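Local coordinates for hypothetical protein (Staphylococcus aureus subsp. aureus, PDB 1QYI) that is of unknown function but probably belongs to the haloacid dehalogenase (HAD) superfamily, with a Rossmann-like core and a large helical cap, at residues E15-D20 with Q210-R215; Y181-L186 with A199-K204; G206-E211 with V246-N251. One frame throughout, in Å; residues are numbered along the deposited sequence.

Interaction 1. Residues E15-D20 with Q210-R215; sequences EERCFD and QEIILR
R17, in the first turn of helix 16-31, reaches across to the carbonyl of Q210 with the flat edge of its guanidinium group. NH1 donates to Q210 O over 3.1 Å in a nearly straight bond (171°), and the acceptor lies close to the guanidinium plane. Bends at chi2 and chi3 (87° and -104°) fold the chain so that its other edge faces D20, one helical turn on. There NE and NH2 both donate to D20 OD2, at 3.1 Å and 2.9 Å, a side-on grip on a single oxygen that fixes the rotation of the head group. Arginine suits the place, since it can bind a carboxylate and a carbonyl at once.

I212 supplies the apolar half. Its CD1 packs 3.6 Å from R17 CB, and its CG1 lies 3.8 Å from E16 CB, so the isoleucine meets only the base of the glutamate, whose carboxylate turns off to a salt bridge with R56. Backbone hydrogen bonds of I212 with S14 and of L214 with F12 lay the two linking segments side by side. D20 probably neutralises the buried arginine and orients it, leaving NH1 to donate to the neutral carbonyl of Q210.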
loop_
_atom_site.group_PDB
_atom_site.type_symbol
_atom_site.label_atom_id
_atom_site.label_comp_id
_atom_site.label_asym_id
_atom_site.label_seq_id
_atom_site.Cartn_x
_atom_site.Cartn_y
_atom_site.Cartn_z
ATOM N N GLU A 15 -0.783 7.589 -0.474
ATOM C CA GLU A 15 -1.265 6.214 -0.342
ATOM C C GLU A 15 -2.751 6.116 -0.025
ATOM O O GLU A 15 -3.282 5.015 0.106
ATOM C CB GLU A 15 -0.487 5.494 0.757
ATOM C CG GLU A 15 0.970 5.223 0.441
ATOM C CD GLU A 15 1.708 4.623 1.625
ATOM O OE1 GLU A 15 1.744 5.277 2.691
ATOM O OE2 GLU A 15 2.255 3.506 1.492
ATOM N N GLU A 16 -3.407 7.269 0.096
ATOM C CA GLU A 16 -4.832 7.345 0.426
ATOM C C GLU A 16 -5.731 6.382 -0.341
ATOM O O GLU A 16 -6.564 5.691 0.253
ATOM C CB GLU A 16 -5.344 8.773 0.204
ATOM C CG GLU A 16 -4.823 9.785 1.217
ATOM C CD GLU A 16 -5.229 9.436 2.641
ATOM O OE1 GLU A 16 -6.443 9.283 2.906
ATOM O OE2 GLU A 16 -4.333 9.325 3.497
ATOM N N ARG A 17 -5.572 6.351 -1.663
ATOM C CA ARG A 17 -6.377 5.491 -2.516
ATOM C C ARG A 17 -6.304 4.040 -2.046
ATOM O O ARG A 17 -7.270 3.293 -2.184
ATOM C CB ARG A 17 -5.899 5.593 -3.965
ATOM C CG ARG A 17 -7.011 5.541 -5.000
ATOM C CD ARG A 17 -7.597 6.924 -5.287
ATOM N NE ARG A 17 -8.905 7.132 -4.665
ATOM C CZ ARG A 17 -9.834 7.969 -5.135
ATOM N NH1 ARG A 17 -9.611 8.678 -6.230
ATOM N NH2 ARG A 17 -10.998 8.096 -4.513
ATOM N N CYS A 18 -5.155 3.640 -1.498
ATOM C CA CYS A 18 -5.005 2.277 -1.008
ATOM C C CYS A 18 -6.041 2.046 0.082
ATOM O O CYS A 18 -6.782 1.058 0.047
ATOM C CB CYS A 18 -3.596 2.043 -0.448
ATOM S SG CYS A 18 -2.296 1.826 -1.710
ATOM N N PHE A 19 -6.103 2.967 1.041
ATOM C CA PHE A 19 -7.059 2.863 2.140
ATOM C C PHE A 19 -8.494 2.907 1.588
ATOM O O PHE A 19 -9.405 2.282 2.144
ATOM C CB PHE A 19 -6.824 3.998 3.143
ATOM C CG PHE A 19 -5.375 4.169 3.537
ATOM C CD1 PHE A 19 -4.600 3.068 3.905
ATOM C CD2 PHE A 19 -4.788 5.431 3.545
ATOM C CE1 PHE A 19 -3.267 3.221 4.272
ATOM C CE2 PHE A 19 -3.454 5.594 3.911
ATOM C CZ PHE A 19 -2.690 4.486 4.276
ATOM N N ASP A 20 -8.682 3.647 0.494
ATOM C CA ASP A 20 -9.978 3.747 -0.168
ATOM C C ASP A 20 -10.330 2.360 -0.701
ATOM O O ASP A 20 -11.337 1.770 -0.315
ATOM C CB ASP A 20 -9.909 4.706 -1.362
ATOM C CG ASP A 20 -10.145 6.147 -0.987
ATOM O OD1 ASP A 20 -10.108 6.502 0.221
ATOM O OD2 ASP A 20 -10.356 6.937 -1.931
ATOM N N GLN A 210 -6.655 6.744 -11.007
ATOM C CA GLN A 210 -7.215 7.909 -10.330
ATOM C C GLN A 210 -6.485 8.093 -9.018
ATOM O O GLN A 210 -7.097 8.328 -7.974
ATOM C CB GLN A 210 -8.707 7.724 -10.056
ATOM C CG GLN A 210 -9.448 7.064 -11.201
ATOM C CD GLN A 210 -10.944 7.141 -11.046
ATOM O OE1 GLN A 210 -11.679 6.464 -11.757
ATOM N NE2 GLN A 210 -11.406 7.982 -10.126
ATOM N N GLU A 211 -5.165 7.976 -9.083
ATOM C CA GLU A 211 -4.308 8.105 -7.916
ATOM C C GLU A 211 -4.349 9.548 -7.384
ATOM O O GLU A 211 -4.460 10.514 -8.145
ATOM C CB GLU A 211 -2.881 7.691 -8.305
ATOM C CG GLU A 211 -2.003 7.194 -7.161
ATOM C CD GLU A 211 -2.265 5.734 -6.768
ATOM O OE1 GLU A 211 -2.198 4.842 -7.635
ATOM O OE2 GLU A 211 -2.525 5.471 -5.578
ATOM N N ILE A 212 -4.285 9.671 -6.062
ATOM C CA ILE A 212 -4.307 10.959 -5.372
ATOM C C ILE A 212 -2.977 11.708 -5.558
ATOM O O ILE A 212 -1.926 11.268 -5.096
ATOM C CB ILE A 212 -4.579 10.771 -3.859
ATOM C CG1 ILE A 212 -4.771 9.291 -3.522
ATOM C CG2 ILE A 212 -5.853 11.491 -3.477
ATOM C CD1 ILE A 212 -3.561 8.366 -3.806
ATOM N N ILE A 213 -3.034 12.848 -6.233
ATOM C CA ILE A 213 -1.837 13.622 -6.483
ATOM C C ILE A 213 -1.492 14.484 -5.271
ATOM O O ILE A 213 -2.384 14.969 -4.570
ATOM C CB ILE A 213 -2.017 14.551 -7.705
ATOM C CG1 ILE A 213 -2.960 13.922 -8.740
ATOM C CG2 ILE A 213 -0.656 14.879 -8.293
ATOM C CD1 ILE A 213 -2.449 12.656 -9.406
ATOM N N LEU A 214 -0.199 14.677 -5.027
ATOM C CA LEU A 214 0.229 15.499 -3.903
ATOM C C LEU A 214 0.477 16.922 -4.398
ATOM O O LEU A 214 0.168 17.892 -3.705
ATOM C CB LEU A 214 1.490 14.916 -3.257
ATOM C CG LEU A 214 1.353 13.652 -2.394
ATOM C CD1 LEU A 214 2.730 13.040 -2.219
ATOM C CD2 LEU A 214 0.730 13.967 -1.034
ATOM N N ARG A 215 1.015 17.035 -5.609
ATOM C CA ARG A 215 1.287 18.331 -6.220
ATOM C C ARG A 215 0.786 18.369 -7.671
ATOM O O ARG A 215 1.001 17.424 -8.429
ATOM C CB ARG A 215 2.787 18.618 -6.187
ATOM C CG ARG A 215 3.304 19.029 -4.828
ATOM C CD ARG A 215 3.877 20.430 -4.881
ATOM N NE ARG A 215 2.875 21.467 -4.686
ATOM C CZ ARG A 215 3.025 22.717 -5.105
ATOM N NH1 ARG A 215 4.128 23.069 -5.746
ATOM N NH2 ARG A 215 2.082 23.617 -4.872
#

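Interaction 2. Residues Y181-L186 with A199-K204; sequences YQEWYL and ARTTFK
E183 and W184, neighbours on helix 172-195, meet the returning loop in two different ways. The tight part is the carboxylate of E183, carried by a chain extended beyond CG to successive backbone N-H groups: R200 N to OE1 at 2.8 Å, and T201 N to the syn lone pair of OE2 at 3.0 Å. T201 OG1 also lies 3.0 Å from E183 OE2, though its proton has another acceptor within reach, and S188 OG adds a bond to that oxygen.

K204 packs closely too: its extended chain lies across one face of the W184 indole. Its CE sits 3.5 Å from the centroid of the six-membered ring, a CH-pi contact, and its NZ is 3.3 Å over that of the five-membered ring, a cation-pi pair only 3° off the normal. The ammonium is also salt-bridged to E28 of helix 16-31. Helix and loop both appear to belong to the helical cap inserted between core strands 3-6 and 233-237.

One water accepts from K204 NZ at 2.8 Å and gives E183 OE1 only a weak bond. The looser side lies toward R200, which is partly exposed and touches the glutamate's carboxylate with CB and CG, while its guanidinium leads away to E112 and E179.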
loop_
_atom_site.group_PDB
_atom_site.type_symbol
_atom_site.label_atom_id
_atom_site.label_comp_id
_atom_site.label_asym_id
_atom_site.label_seq_id
_atom_site.Cartn_x
_atom_site.Cartn_y
_atom_site.Cartn_z
ATOM N N TYR A 181 -9.429 -6.795 -3.926
ATOM C CA TYR A 181 -8.747 -5.512 -3.795
ATOM C C TYR A 181 -7.903 -5.193 -5.037
ATOM O O TYR A 181 -7.911 -4.063 -5.557
ATOM C CB TYR A 181 -7.866 -5.525 -2.543
ATOM C CG TYR A 181 -6.958 -4.327 -2.406
ATOM C CD1 TYR A 181 -5.770 -4.242 -3.140
ATOM C CD2 TYR A 181 -7.265 -3.286 -1.524
ATOM C CE1 TYR A 181 -4.913 -3.167 -2.998
ATOM C CE2 TYR A 181 -6.413 -2.205 -1.375
ATOM C CZ TYR A 181 -5.239 -2.153 -2.116
ATOM O OH TYR A 181 -4.384 -1.089 -1.979
ATOM N N GLN A 182 -7.188 -6.210 -5.512
ATOM C CA GLN A 182 -6.324 -6.059 -6.671
ATOM C C GLN A 182 -7.106 -5.678 -7.925
ATOM O O GLN A 182 -6.643 -4.862 -8.727
ATOM C CB GLN A 182 -5.508 -7.345 -6.888
ATOM C CG GLN A 182 -4.453 -7.579 -5.806
ATOM C CD GLN A 182 -3.339 -6.539 -5.828
ATOM O OE1 GLN A 182 -2.395 -6.653 -6.608
ATOM N NE2 GLN A 182 -3.455 -5.509 -4.985
ATOM N N GLU A 183 -8.293 -6.251 -8.101
ATOM C CA GLU A 183 -9.086 -5.912 -9.273
ATOM C C GLU A 183 -9.582 -4.480 -9.113
ATOM O O GLU A 183 -9.602 -3.701 -10.065
ATOM C CB GLU A 183 -10.264 -6.870 -9.449
ATOM C CG GLU A 183 -10.393 -7.313 -10.884
ATOM C CD GLU A 183 -11.621 -8.155 -11.156
ATOM O OE1 GLU A 183 -11.787 -9.204 -10.498
ATOM O OE2 GLU A 183 -12.413 -7.767 -12.040
ATOM N N TRP A 184 -9.979 -4.146 -7.892
ATOM C CA TRP A 184 -10.435 -2.805 -7.574
ATOM C C TRP A 184 -9.331 -1.811 -7.945
ATOM O O TRP A 184 -9.573 -0.818 -8.627
ATOM C CB TRP A 184 -10.721 -2.710 -6.076
ATOM C CG TRP A 184 -12.181 -2.828 -5.690
ATOM C CD1 TRP A 184 -12.698 -3.500 -4.621
ATOM C CD2 TRP A 184 -13.281 -2.159 -6.321
ATOM N NE1 TRP A 184 -14.058 -3.277 -4.542
ATOM C CE2 TRP A 184 -14.436 -2.453 -5.561
ATOM C CE3 TRP A 184 -13.397 -1.320 -7.437
ATOM C CZ2 TRP A 184 -15.692 -1.959 -5.895
ATOM C CZ3 TRP A 184 -14.644 -0.827 -7.770
ATOM C CH2 TRP A 184 -15.780 -1.144 -6.988
ATOM N N TYR A 185 -8.111 -2.106 -7.507
ATOM C CA TYR A 185 -6.975 -1.237 -7.760
ATOM C C TYR A 185 -6.422 -1.261 -9.184
ATOM O O TYR A 185 -6.459 -0.243 -9.879
ATOM C CB TYR A 185 -5.858 -1.559 -6.767
ATOM C CG TYR A 185 -4.856 -0.440 -6.542
ATOM C CD1 TYR A 185 -3.853 -0.165 -7.472
ATOM C CD2 TYR A 185 -4.908 0.335 -5.384
ATOM C CE1 TYR A 185 -2.922 0.854 -7.246
ATOM C CE2 TYR A 185 -3.993 1.349 -5.149
ATOM C CZ TYR A 185 -3.002 1.601 -6.077
ATOM O OH TYR A 185 -2.081 2.584 -5.816
ATOM N N LEU A 186 -5.897 -2.402 -9.620
ATOM C CA LEU A 186 -5.324 -2.497 -10.965
ATOM C C LEU A 186 -6.372 -2.436 -12.065
ATOM O O LEU A 186 -6.078 -2.024 -13.190
ATOM C CB LEU A 186 -4.532 -3.796 -11.116
ATOM C CG LEU A 186 -3.523 -4.120 -10.011
ATOM C CD1 LEU A 186 -3.065 -5.559 -10.169
ATOM C CD2 LEU A 186 -2.340 -3.153 -10.058
ATOM N N ALA A 199 -10.541 -12.003 -14.500
ATOM C CA ALA A 199 -11.253 -10.948 -13.799
ATOM C C ALA A 199 -12.660 -11.358 -13.425
ATOM O O ALA A 199 -13.345 -12.062 -14.174
ATOM C CB ALA A 199 -11.296 -9.699 -14.652
ATOM N N ARG A 200 -13.089 -10.904 -12.257
ATOM C CA ARG A 200 -14.421 -11.212 -11.775
ATOM C C ARG A 200 -15.448 -10.298 -12.421
ATOM O O ARG A 200 -16.542 -10.737 -12.753
ATOM C CB ARG A 200 -14.475 -11.059 -10.257
ATOM C CG ARG A 200 -13.738 -12.139 -9.524
ATOM C CD ARG A 200 -14.209 -12.239 -8.088
ATOM N NE ARG A 200 -13.791 -13.512 -7.503
ATOM C CZ ARG A 200 -12.540 -13.804 -7.164
ATOM N NH1 ARG A 200 -11.583 -12.906 -7.336
ATOM N NH2 ARG A 200 -12.245 -15.007 -6.693
ATOM N N THR A 201 -15.089 -9.032 -12.609
ATOM C CA THR A 201 -16.002 -8.051 -13.194
ATOM C C THR A 201 -15.534 -7.559 -14.566
ATOM O O THR A 201 -14.537 -8.037 -15.110
ATOM C CB THR A 201 -16.142 -6.811 -12.267
ATOM O OG1 THR A 201 -14.915 -6.061 -12.265
ATOM C CG2 THR A 201 -16.454 -7.250 -10.838
ATOM N N THR A 202 -16.277 -6.610 -15.128
ATOM C CA THR A 202 -15.933 -6.020 -16.416
ATOM C C THR A 202 -16.203 -4.537 -16.351
ATOM O O THR A 202 -16.233 -3.866 -17.380
ATOM C CB THR A 202 -16.753 -6.587 -17.593
ATOM O OG1 THR A 202 -18.140 -6.337 -17.372
ATOM C CG2 THR A 202 -16.513 -8.081 -17.764
ATOM N N PHE A 203 -16.418 -4.028 -15.138
ATOM C CA PHE A 203 -16.687 -2.601 -14.942
ATOM C C PHE A 203 -15.617 -1.898 -14.096
ATOM O O PHE A 203 -15.634 -0.676 -13.965
ATOM C CB PHE A 203 -18.075 -2.410 -14.306
ATOM C CG PHE A 203 -18.237 -3.116 -12.990
ATOM C CD1 PHE A 203 -17.619 -2.628 -11.840
ATOM C CD2 PHE A 203 -18.945 -4.316 -12.916
ATOM C CE1 PHE A 203 -17.697 -3.325 -10.643
ATOM C CE2 PHE A 203 -19.029 -5.023 -11.723
ATOM C CZ PHE A 203 -18.402 -4.527 -10.581
ATOM N N LYS A 204 -14.690 -2.666 -13.525
ATOM C CA LYS A 204 -13.634 -2.079 -12.701
ATOM C C LYS A 204 -12.456 -1.575 -13.553
ATOM O O LYS A 204 -11.651 -2.354 -14.071
ATOM C CB LYS A 204 -13.149 -3.084 -11.658
ATOM C CG LYS A 204 -14.187 -3.404 -10.585
ATOM C CD LYS A 204 -13.630 -4.360 -9.530
ATOM C CE LYS A 204 -14.639 -4.638 -8.419
ATOM N NZ LYS A 204 -14.025 -5.415 -7.304
HETATM O O HOH W 1 -13.477 -8.092 -7.818
#

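Interaction 3. Residues G206-E211 with V246-N251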
loop_
_atom_site.group_PDB
_atom_site.type_symbol
_atom_site.label_atom_id
_atom_site.label_comp_id
_atom_site.label_asym_id
_atom_site.label_seq_id
_atom_site.Cartn_x
_atom_site.Cartn_y
_atom_site.Cartn_z
ATOM N N GLY A 206 -9.987 0.477 -12.456
ATOM C CA GLY A 206 -8.748 0.558 -11.710
ATOM C C GLY A 206 -8.393 1.936 -11.178
ATOM O O GLY A 206 -8.002 2.836 -11.928
ATOM N N TYR A 207 -8.508 2.093 -9.865
ATOM C CA TYR A 207 -8.196 3.351 -9.218
ATOM C C TYR A 207 -6.711 3.668 -9.283
ATOM O O TYR A 207 -6.240 4.608 -8.642
ATOM C CB TYR A 207 -8.682 3.318 -7.768
ATOM C CG TYR A 207 -10.188 3.353 -7.681
ATOM C CD1 TYR A 207 -10.883 4.556 -7.832
ATOM C CD2 TYR A 207 -10.923 2.183 -7.531
ATOM C CE1 TYR A 207 -12.274 4.591 -7.843
ATOM C CE2 TYR A 207 -12.316 2.211 -7.543
ATOM C CZ TYR A 207 -12.978 3.421 -7.701
ATOM O OH TYR A 207 -14.351 3.453 -7.730
ATOM N N ILE A 208 -5.967 2.872 -10.042
ATOM C CA ILE A 208 -4.542 3.122 -10.189
ATOM C C ILE A 208 -4.450 4.317 -11.121
ATOM O O ILE A 208 -3.481 5.072 -11.097
ATOM C CB ILE A 208 -3.800 1.902 -10.815
ATOM C CG1 ILE A 208 -2.297 2.141 -10.778
ATOM C CG2 ILE A 208 -4.234 1.690 -12.274
ATOM C CD1 ILE A 208 -1.498 0.926 -11.187
ATOM N N TYR A 209 -5.488 4.486 -11.934
ATOM C CA TYR A 209 -5.565 5.596 -12.871
ATOM C C TYR A 209 -6.139 6.859 -12.225
ATOM O O TYR A 209 -6.117 7.923 -12.828
ATOM C CB TYR A 209 -6.417 5.195 -14.069
ATOM C CG TYR A 209 -5.841 4.065 -14.866
ATOM C CD1 TYR A 209 -4.785 4.272 -15.749
ATOM C CD2 TYR A 209 -6.394 2.787 -14.781
ATOM C CE1 TYR A 209 -4.305 3.229 -16.543
ATOM C CE2 TYR A 209 -5.917 1.742 -15.561
ATOM C CZ TYR A 209 -4.877 1.967 -16.446
ATOM O OH TYR A 209 -4.429 0.931 -17.250
ATOM N N GLN A 210 -6.655 6.744 -11.007
ATOM C CA GLN A 210 -7.215 7.909 -10.330
ATOM C C GLN A 210 -6.485 8.093 -9.018
ATOM O O GLN A 210 -7.097 8.328 -7.974
ATOM C CB GLN A 210 -8.707 7.724 -10.056
ATOM C CG GLN A 210 -9.448 7.064 -11.201
ATOM C CD GLN A 210 -10.944 7.141 -11.046
ATOM O OE1 GLN A 210 -11.679 6.464 -11.757
ATOM N NE2 GLN A 210 -11.406 7.982 -10.126
ATOM N N GLU A 211 -5.165 7.976 -9.083
ATOM C CA GLU A 211 -4.308 8.105 -7.916
ATOM C C GLU A 211 -4.349 9.548 -7.384
ATOM O O GLU A 211 -4.460 10.514 -8.145
ATOM C CB GLU A 211 -2.881 7.691 -8.305
ATOM C CG GLU A 211 -2.003 7.194 -7.161
ATOM C CD GLU A 211 -2.265 5.734 -6.768
ATOM O OE1 GLU A 211 -2.198 4.842 -7.635
ATOM O OE2 GLU A 211 -2.525 5.471 -5.578
ATOM N N VAL A 246 4.798 2.467 -12.854
ATOM C CA VAL A 246 4.725 2.855 -14.260
ATOM C C VAL A 246 3.345 3.382 -14.696
ATOM O O VAL A 246 3.241 4.523 -15.140
ATOM C CB VAL A 246 5.154 1.684 -15.180
ATOM C CG1 VAL A 246 4.726 1.949 -16.618
ATOM C CG2 VAL A 246 6.666 1.533 -15.121
ATOM N N VAL A 247 2.302 2.562 -14.564
ATOM C CA VAL A 247 0.959 2.950 -14.971
ATOM C C VAL A 247 0.540 4.325 -14.470
ATOM O O VAL A 247 0.114 5.171 -15.257
ATOM C CB VAL A 247 -0.076 1.905 -14.512
ATOM C CG1 VAL A 247 -1.471 2.303 -14.962
ATOM C CG2 VAL A 247 0.291 0.542 -15.077
ATOM N N PRO A 248 0.659 4.575 -13.158
ATOM C CA PRO A 248 0.268 5.885 -12.628
ATOM C C PRO A 248 1.054 7.025 -13.284
ATOM O O PRO A 248 0.470 7.964 -13.821
ATOM C CB PRO A 248 0.566 5.762 -11.134
ATOM C CG PRO A 248 0.436 4.282 -10.876
ATOM C CD PRO A 248 1.098 3.676 -12.078
ATOM N N PHE A 249 2.380 6.930 -13.243
ATOM C CA PHE A 249 3.233 7.957 -13.834
ATOM C C PHE A 249 2.962 8.130 -15.322
ATOM O O PHE A 249 3.012 9.240 -15.855
ATOM C CB PHE A 249 4.717 7.632 -13.604
ATOM C CG PHE A 249 5.261 8.169 -12.302
ATOM C CD1 PHE A 249 4.644 7.869 -11.092
ATOM C CD2 PHE A 249 6.397 8.971 -12.286
ATOM C CE1 PHE A 249 5.148 8.359 -9.887
ATOM C CE2 PHE A 249 6.908 9.465 -11.081
ATOM C CZ PHE A 249 6.277 9.153 -9.882
ATOM N N GLU A 250 2.674 7.019 -15.980
ATOM C CA GLU A 250 2.373 7.000 -17.402
ATOM C C GLU A 250 1.107 7.819 -17.663
ATOM O O GLU A 250 1.138 8.794 -18.411
ATOM C CB GLU A 250 2.204 5.539 -17.830
ATOM C CG GLU A 250 1.331 5.301 -19.033
ATOM C CD GLU A 250 1.722 6.142 -20.210
ATOM O OE1 GLU A 250 2.919 6.143 -20.563
ATOM O OE2 GLU A 250 0.827 6.799 -20.783
ATOM N N ASN A 251 0.009 7.423 -17.025
ATOM C CA ASN A 251 -1.279 8.102 -17.159
ATOM C C ASN A 251 -1.185 9.594 -16.823
ATOM O O ASN A 251 -1.871 10.415 -17.429
ATOM C CB ASN A 251 -2.312 7.397 -16.258
ATOM C CG ASN A 251 -3.588 8.214 -16.036
ATOM O OD1 ASN A 251 -3.831 8.720 -14.939
ATOM N ND2 ASN A 251 -4.409 8.329 -17.071
#
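I208 and Y209, at the end of a type I turn that starts at G206, press against V247, P248 and N251 on one side of helix 242-252. The conformation of I208 decides much of this. With CG1 trans to the backbone nitrogen (chi1 -173°) and CD1 trans beyond it, the side chain is stretched straight at the helix: CG1 meets P248 CG at 3.5 Å, and CD1 meets V247 CB at 3.7 Å. Its second branch, CG2, lies over one face of the Y209 ring, offset toward the rim, so a single isoleucine serves both the helix and its own neighbour.

P248 sits where the helix is kinked. Having no N-H, it makes no bond to the preceding turn, and its ring offers an apolar surface to I208.

The helix follows strand 233-237 of the Rossmann-like HAD core, whereas 206-211 appears to be the linker that leaves the helical cap, which would put the contact at the junction of cap and core; L190 of helix 172-195 touches both Y209 and V247.

V247 holds CG1 trans to its backbone nitrogen, which carries that methyl outward to Y209 CE1, 3.4 Å away. Valine suits this spot, since beta-branching places a methyl close to the helix backbone with few rotamers to choose from. Y209 and N251 are the exposed members, residue types whose polar groups can face solvent at such a rim. One turn after V247, N251 brings its CB to the edge of the same ring, 4.0 Å from Y209 CD1.

How the interactions relate
The loop that leaves helix 172-195 supplies one side of all three contacts. Interaction 2 holds it to its own helix; interaction 1 joins its later part to helix 16-31, and interaction 3 sets it against helix 242-252 of the core. Interactions 1 and 3 share Q210 and E211, and Y185 OH probably hydrogen-bonds to E211 OE1, linking interaction 2 to both. All three are partly buried, but only interaction 3 has exposed residues, Y209 and N251, among those touching; it is mainly apolar. In interactions 1 and 2 buried charged side chains are met across the contact by backbone groups or an aromatic face, with ionic partners inside their own segment (R17 with D20) or outside (K204 with E28).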